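Local coordinates for attaching and effacing protein, pathogenesis factor (Escherichia coli, PDB 4E9L), which acts as an adhesin of the intimin/invasin family and is thought to attach Escherichia coli to host tissue through a rod of immunoglobulin-like domains, at residues A191-S194 with N195-K198; A218-A221 with H222-I226; M378-N382 with G383-V387. All coordinates share one frame; numbering follows the deposited sequence.

Overall arrangement
The modelled fragment is a row of immunoglobulin-like beta sandwiches, and the three contacts follow one another along it without nesting or crossing. Contact 1 closes a short turn between strands 183-187 and 198-201, where the chain enters the middle sandwich. Contact 2, after strand 211-217, folds the chain back at the same end. Their centres are 6 Å apart and they touch, Ser197 OG lying 2.8 Å from Lys219 N. Contact 2 also reaches Thr162 and Ala164 in the loop between strands 153-159 and 165-173, tying neighbouring sandwiches together. Contact 3, centred about 47 Å from contact 1, closes the hairpin of strands 373-381 and 384-385 in the last sandwich.

Contact 1: A191-S194 with N195-K198; sequences ALSS and NQSK
Ser193 O is the focus of the polar contact, gripped by three donors from the residues that follow. The shortest bond comes from the hydroxyl of Ser197, with OG 2.8 Å from Ser193 O; this donor sits above the carbonyl plane, 41° out of it. The amide of the same residue adds a weak bond, Ser197 N to Ser193 O at 3.0 Å, and a second weak one runs from Gln196 N to Ser193 O at 3.3 Å. Gln196 N is shared, for it also meets the Ser193 hydroxyl, 3.2 Å from OG with an N-H...O angle of 149°. The hydroxyl accepts the amide three residues on and the carbonyl, weakly, those three and four on, a pattern consistent with an ST motif around a single tight turn. Torsions place both hydroxyls: at Ser193, OG lies opposite the backbone N (chi1 168°) and leans forward over the turn, whereas OG of Ser197 stays beside its own N and faces back to the same carbonyl.

Around this polar centre the packing is light. CB of Gln196 rests 3.6 Å from Ser193 OG, before its bent chain leads away from the turn. Leu192 brings CD2 to 3.8 Å from Ser197 OG, and the leucine continues onto Ile226 and Leu229. Ser197 OG also bonds Lys219 N, while Thr282 OG1 meets the carbonyls of Ser194 and Ser197. The buried hydroxyl of Ser197 therefore links the turn's own carbonyl to a neighbouring backbone, which should restrict its rotation and hold the turn against the sandwich.

Contact 2: A218-A221 with H222-I226; sequences AKDA and HGNAI
Asp220 reaches across its own turn to Asn224, and its side chain organises the bend. Asp220 CB lies 4.1 Å from Ile226 CD1, an apolar brush at the root. CG then swings between the backbone N and the carbonyl carbon (chi1 75°), a crowded position that turns the carboxylate toward the amides of His222 and Asn224. Asp220 OD1 meets both: Asn224 N at 2.8 Å, coming from above the carboxylate plane, and His222 N at 3.0 Å in a weak bond like that of an Asx turn. Asp220 OD2 takes Asn224 ND2 at 2.9 Å on its syn side, nearly straight at 174°. The carboxylate and amide planes stand 67° apart, and Asp220 OD2 lies almost in the amide plane of Asn224. Close by, His222 presents its ring edge to OD2.

The backbone frames this as a type I turn, Gly223 N bonding Asp220 O at 3.0 Å, while Asp220 N to Asn224 O and Ile226 N to Ala218 O, each also 3.0 Å, bridge the arms. Asn224 further binds Thr162 O and Ala164 N, and Asp190 N donates to Asp220 OD2. So many N-H groups would probably stabilise a charged, rigid carboxylate at the junction between domains.

Contact 3: M378-N382 with G383-V387; sequences MPRVN and GQNAV
Val381 and Ala386 pack on the buried side of a short beta hairpin, CG2 of the valine 3.7 Å from CB of the alanine. Pro379 and Val387 extend this tight layer: their side chains cross at about a right angle, with Pro379 CD 3.6 Å from Val387 CG2. Phe318 of strand 313-319 covers Val381, Ala386 and Val387 from the sandwich interior. Backbone bonds hold the arms in line. Val381 and Gln384 form an antiparallel hydrogen-bonded pair, Val381 N to Gln384 O and Gln384 N to Val381 O both measuring 3.0 Å, and Ala386 N reaches Pro379 O at 2.9 Å.

The other face is polar and more open to solvent, with Asn385 exposed and Arg380 partly so. Here Arg380 and Asn385, a non-hydrogen-bonded pair, lie side by side and point the same way. A bend at chi2 (-86°) carries the Arg380 chain across toward the partner strand, bringing Arg380 NE to 3.0 Å from Asn385 OD1. That bond lies in the carbonyl plane of the asparagine and is tilted only 19° from the guanidinium plane. Met378 approaches the same amide crosswise, CG 3.4 Å from Asn385 OD1 and SD 3.6 Å from Asn385 CB, so the asparagine is flanked by a charged group and a thioether.

At the exposed tip, Asn382 and Gly383 make the two central positions of a type I' turn, both with positive phi, the classic two-residue link between antiparallel strands. Asp334 OD2 receives Gly383 N and ties this tip to the neighbouring loop. Apolar groups thus seat the hairpin on the core, while the Arg380 to Asn385 bond should limit the swing of the arginine and asparagine ends and may draw electron density toward the amide oxygen.

Contact 1: A191-S194 with N195-K198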
loop_
_atom_site.group_PDB
_atom_site.type_symbol
_atom_site.label_atom_id
_atom_site.label_comp_id
_atom_site.label_asym_id
_atom_site.label_seq_id
_atom_site.Cartn_x
_atom_site.Cartn_y
_atom_site.Cartn_z
ATOM N N ALA A 191 3.976 -17.963 -11.968
ATOM C CA ALA A 191 3.819 -16.619 -12.543
ATOM C C ALA A 191 2.807 -15.776 -11.754
ATOM O O ALA A 191 1.854 -16.312 -11.177
ATOM C CB ALA A 191 3.386 -16.706 -14.004
ATOM N N LEU A 192 3.015 -14.450 -11.750
ATOM C CA LEU A 192 2.099 -13.554 -11.067
ATOM C C LEU A 192 0.685 -13.720 -11.643
ATOM O O LEU A 192 0.500 -13.696 -12.864
ATOM C CB LEU A 192 2.598 -12.102 -11.194
ATOM C CG LEU A 192 1.836 -11.059 -10.345
ATOM C CD1 LEU A 192 2.726 -9.874 -10.002
ATOM C CD2 LEU A 192 0.586 -10.586 -11.046
ATOM N N SER A 193 -0.287 -13.937 -10.759
ATOM C CA SER A 193 -1.704 -14.041 -11.094
ATOM C C SER A 193 -2.392 -12.715 -10.775
ATOM O O SER A 193 -2.515 -12.378 -9.590
ATOM C CB SER A 193 -2.368 -15.158 -10.283
ATOM O OG SER A 193 -3.790 -15.131 -10.367
ATOM N N SER A 194 -2.886 -11.976 -11.823
ATOM C CA SER A 194 -3.613 -10.717 -11.637
ATOM C C SER A 194 -4.884 -10.960 -10.821
ATOM O O SER A 194 -5.289 -10.106 -10.054
ATOM C CB SER A 194 -3.990 -10.107 -12.985
ATOM O OG SER A 194 -2.860 -9.988 -13.833
ATOM N N ASN A 195 -5.500 -12.147 -10.980
ATOM C CA ASN A 195 -6.743 -12.499 -10.270
ATOM C C ASN A 195 -6.575 -12.665 -8.769
ATOM O O ASN A 195 -7.466 -12.277 -8.024
ATOM C CB ASN A 195 -7.369 -13.762 -10.866
ATOM C CG ASN A 195 -7.672 -13.635 -12.335
ATOM O OD1 ASN A 195 -8.681 -13.045 -12.737
ATOM N ND2 ASN A 195 -6.766 -14.140 -13.165
ATOM N N GLN A 196 -5.436 -13.225 -8.329
ATOM C CA GLN A 196 -5.127 -13.486 -6.918
ATOM C C GLN A 196 -4.421 -12.304 -6.257
ATOM O O GLN A 196 -4.374 -12.212 -5.023
ATOM C CB GLN A 196 -4.235 -14.737 -6.802
ATOM C CG GLN A 196 -4.977 -16.059 -7.044
ATOM C CD GLN A 196 -6.049 -16.325 -6.019
ATOM O OE1 GLN A 196 -5.786 -16.465 -4.816
ATOM N NE2 GLN A 196 -7.282 -16.391 -6.478
ATOM N N SER A 197 -3.856 -11.416 -7.074
ATOM C CA SER A 197 -3.106 -10.273 -6.559
ATOM C C SER A 197 -4.055 -9.095 -6.328
ATOM O O SER A 197 -5.073 -8.971 -7.012
ATOM C CB SER A 197 -1.972 -9.906 -7.503
ATOM O OG SER A 197 -1.095 -11.009 -7.659
ATOM N N LYS A 198 -3.720 -8.235 -5.366
ATOM C CA LYS A 198 -4.621 -7.142 -5.010
ATOM C C LYS A 198 -3.869 -5.873 -4.725
ATOM O O LYS A 198 -2.831 -5.909 -4.051
ATOM C CB LYS A 198 -5.438 -7.546 -3.762
ATOM C CG LYS A 198 -6.628 -6.633 -3.455
ATOM C CD LYS A 198 -7.487 -7.153 -2.306
ATOM C CE LYS A 198 -8.566 -6.172 -1.913
ATOM N NZ LYS A 198 -9.421 -6.713 -0.824
#

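Contact 2: A218-A221 with H222-I226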
loop_
_atom_site.group_PDB
_atom_site.type_symbol
_atom_site.label_atom_id
_atom_site.label_comp_id
_atom_site.label_asym_id
_atom_site.label_seq_id
_atom_site.Cartn_x
_atom_site.Cartn_y
_atom_site.Cartn_z
ATOM N N ALA A 218 1.147 -9.315 -3.979
ATOM C CA ALA A 218 1.352 -10.047 -5.228
ATOM C C ALA A 218 1.338 -11.532 -4.950
ATOM O O ALA A 218 2.035 -12.004 -4.042
ATOM C CB ALA A 218 2.683 -9.650 -5.853
ATOM N N LYS A 219 0.560 -12.262 -5.734
ATOM C CA LYS A 219 0.435 -13.711 -5.553
ATOM C C LYS A 219 0.364 -14.457 -6.881
ATOM O O LYS A 219 -0.081 -13.890 -7.882
ATOM C CB LYS A 219 -0.871 -14.010 -4.784
ATOM C CG LYS A 219 -0.855 -13.645 -3.312
ATOM C CD LYS A 219 -2.273 -13.767 -2.770
ATOM C CE LYS A 219 -2.347 -14.042 -1.287
ATOM N NZ LYS A 219 -1.632 -13.041 -0.468
ATOM N N ASP A 220 0.703 -15.761 -6.847
ATOM C CA ASP A 220 0.544 -16.677 -7.976
ATOM C C ASP A 220 -0.903 -17.278 -7.925
ATOM O O ASP A 220 -1.668 -16.962 -7.004
ATOM C CB ASP A 220 1.664 -17.758 -7.978
ATOM C CG ASP A 220 1.551 -18.885 -6.957
ATOM O OD1 ASP A 220 0.540 -18.922 -6.203
ATOM O OD2 ASP A 220 2.452 -19.765 -6.940
ATOM N N ALA A 221 -1.275 -18.127 -8.891
ATOM C CA ALA A 221 -2.621 -18.730 -8.965
ATOM C C ALA A 221 -3.035 -19.550 -7.722
ATOM O O ALA A 221 -4.230 -19.655 -7.438
ATOM C CB ALA A 221 -2.749 -19.578 -10.227
ATOM N N HIS A 222 -2.052 -20.110 -6.978
ATOM C CA HIS A 222 -2.305 -20.911 -5.777
ATOM C C HIS A 222 -2.351 -20.057 -4.516
ATOM O O HIS A 222 -2.576 -20.575 -3.421
ATOM C CB HIS A 222 -1.213 -22.002 -5.622
ATOM C CG HIS A 222 -0.951 -22.752 -6.889
ATOM N ND1 HIS A 222 0.197 -22.535 -7.626
ATOM C CD2 HIS A 222 -1.746 -23.614 -7.563
ATOM C CE1 HIS A 222 0.090 -23.314 -8.693
ATOM N NE2 HIS A 222 -1.054 -23.992 -8.691
ATOM N N GLY A 223 -2.105 -18.770 -4.662
ATOM C CA GLY A 223 -2.077 -17.873 -3.515
ATOM C C GLY A 223 -0.719 -17.782 -2.843
ATOM O O GLY A 223 -0.634 -17.251 -1.739
ATOM N N ASN A 224 0.371 -18.253 -3.498
ATOM C CA ASN A 224 1.706 -18.075 -2.893
ATOM C C ASN A 224 2.137 -16.629 -3.077
ATOM O O ASN A 224 2.008 -16.093 -4.177
ATOM C CB ASN A 224 2.756 -18.993 -3.529
ATOM C CG ASN A 224 2.477 -20.454 -3.312
ATOM O OD1 ASN A 224 2.398 -20.943 -2.167
ATOM N ND2 ASN A 224 2.342 -21.186 -4.401
ATOM N N ALA A 225 2.699 -16.028 -2.033
ATOM C CA ALA A 225 3.244 -14.672 -2.057
ATOM C C ALA A 225 4.478 -14.647 -2.983
ATOM O O ALA A 225 5.271 -15.599 -2.992
ATOM C CB ALA A 225 3.637 -14.260 -0.645
ATOM N N ILE A 226 4.586 -13.622 -3.834
ATOM C CA ILE A 226 5.698 -13.504 -4.769
ATOM C C ILE A 226 6.653 -12.396 -4.306
ATOM O O ILE A 226 6.268 -11.217 -4.274
ATOM C CB ILE A 226 5.226 -13.275 -6.221
ATOM C CG1 ILE A 226 4.286 -14.412 -6.697
ATOM C CG2 ILE A 226 6.451 -13.142 -7.151
ATOM C CD1 ILE A 226 3.610 -14.109 -7.991
#

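Contact 3: M378-N382 with G383-V387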
loop_
_atom_site.group_PDB
_atom_site.type_symbol
_atom_site.label_atom_id
_atom_site.label_comp_id
_atom_site.label_asym_id
_atom_site.label_seq_id
_atom_site.Cartn_x
_atom_site.Cartn_y
_atom_site.Cartn_z
ATOM N N MET A 378 -12.638 37.986 10.885
ATOM C CA MET A 378 -11.692 36.998 10.388
ATOM C C MET A 378 -12.331 35.619 10.333
ATOM O O MET A 378 -12.582 35.008 11.384
ATOM C CB MET A 378 -10.363 37.006 11.183
ATOM C CG MET A 378 -9.347 35.930 10.730
ATOM S SD MET A 378 -8.909 35.916 8.950
ATOM C CE MET A 378 -7.903 37.444 8.844
ATOM N N PRO A 379 -12.646 35.126 9.111
ATOM C CA PRO A 379 -13.217 33.780 8.997
ATOM C C PRO A 379 -12.174 32.743 9.428
ATOM O O PRO A 379 -10.951 32.968 9.309
ATOM C CB PRO A 379 -13.554 33.654 7.511
ATOM C CG PRO A 379 -12.591 34.548 6.834
ATOM C CD PRO A 379 -12.407 35.714 7.774
ATOM N N ARG A 380 -12.669 31.626 9.939
ATOM C CA ARG A 380 -11.845 30.535 10.437
ATOM C C ARG A 380 -12.291 29.221 9.828
ATOM O O ARG A 380 -13.500 28.946 9.739
ATOM C CB ARG A 380 -11.956 30.460 11.982
ATOM C CG ARG A 380 -11.181 31.540 12.714
ATOM C CD ARG A 380 -9.756 31.064 12.892
ATOM N NE ARG A 380 -8.885 32.097 13.438
ATOM C CZ ARG A 380 -8.496 32.151 14.704
ATOM N NH1 ARG A 380 -8.907 31.232 15.571
ATOM N NH2 ARG A 380 -7.697 33.128 15.117
ATOM N N VAL A 381 -11.312 28.394 9.440
ATOM C CA VAL A 381 -11.564 27.063 8.863
ATOM C C VAL A 381 -10.520 26.137 9.506
ATOM O O VAL A 381 -9.324 26.402 9.389
ATOM C CB VAL A 381 -11.483 27.057 7.301
ATOM C CG1 VAL A 381 -11.568 25.640 6.753
ATOM C CG2 VAL A 381 -12.571 27.919 6.671
ATOM N N ASN A 382 -10.971 25.089 10.205
ATOM C CA ASN A 382 -10.092 24.125 10.904
ATOM C C ASN A 382 -9.071 24.829 11.817
ATOM O O ASN A 382 -7.876 24.533 11.771
ATOM C CB ASN A 382 -9.415 23.150 9.904
ATOM C CG ASN A 382 -10.368 22.204 9.194
ATOM O OD1 ASN A 382 -11.398 21.764 9.739
ATOM N ND2 ASN A 382 -10.023 21.838 7.963
ATOM N N GLY A 383 -9.565 25.804 12.584
ATOM C CA GLY A 383 -8.782 26.612 13.505
ATOM C C GLY A 383 -7.797 27.587 12.885
ATOM O O GLY A 383 -6.991 28.170 13.611
ATOM N N GLN A 384 -7.839 27.799 11.562
ATOM C CA GLN A 384 -6.886 28.707 10.909
ATOM C C GLN A 384 -7.581 29.910 10.264
ATOM O O GLN A 384 -8.703 29.757 9.777
ATOM C CB GLN A 384 -6.104 27.953 9.804
ATOM C CG GLN A 384 -5.271 26.756 10.285
ATOM C CD GLN A 384 -4.071 27.171 11.099
ATOM O OE1 GLN A 384 -4.040 27.006 12.322
ATOM N NE2 GLN A 384 -3.063 27.736 10.443
ATOM N N ASN A 385 -6.867 31.069 10.151
ATOM C CA ASN A 385 -7.373 32.243 9.436
ATOM C C ASN A 385 -7.635 31.814 7.999
ATOM O O ASN A 385 -6.793 31.158 7.387
ATOM C CB ASN A 385 -6.375 33.395 9.460
ATOM C CG ASN A 385 -6.251 34.065 10.805
ATOM O OD1 ASN A 385 -6.927 33.730 11.782
ATOM N ND2 ASN A 385 -5.370 35.029 10.877
ATOM N N ALA A 386 -8.829 32.102 7.503
ATOM C CA ALA A 386 -9.258 31.622 6.198
ATOM C C ALA A 386 -9.125 32.634 5.044
ATOM O O ALA A 386 -9.347 32.270 3.886
ATOM C CB ALA A 386 -10.676 31.083 6.307
ATOM N N VAL A 387 -8.775 33.893 5.348
ATOM C CA VAL A 387 -8.515 34.919 4.322
ATOM C C VAL A 387 -7.200 35.621 4.647
ATOM O O VAL A 387 -6.759 35.559 5.793
ATOM C CB VAL A 387 -9.662 35.922 4.050
ATOM C CG1 VAL A 387 -10.887 35.217 3.448
ATOM C CG2 VAL A 387 -10.018 36.719 5.308
#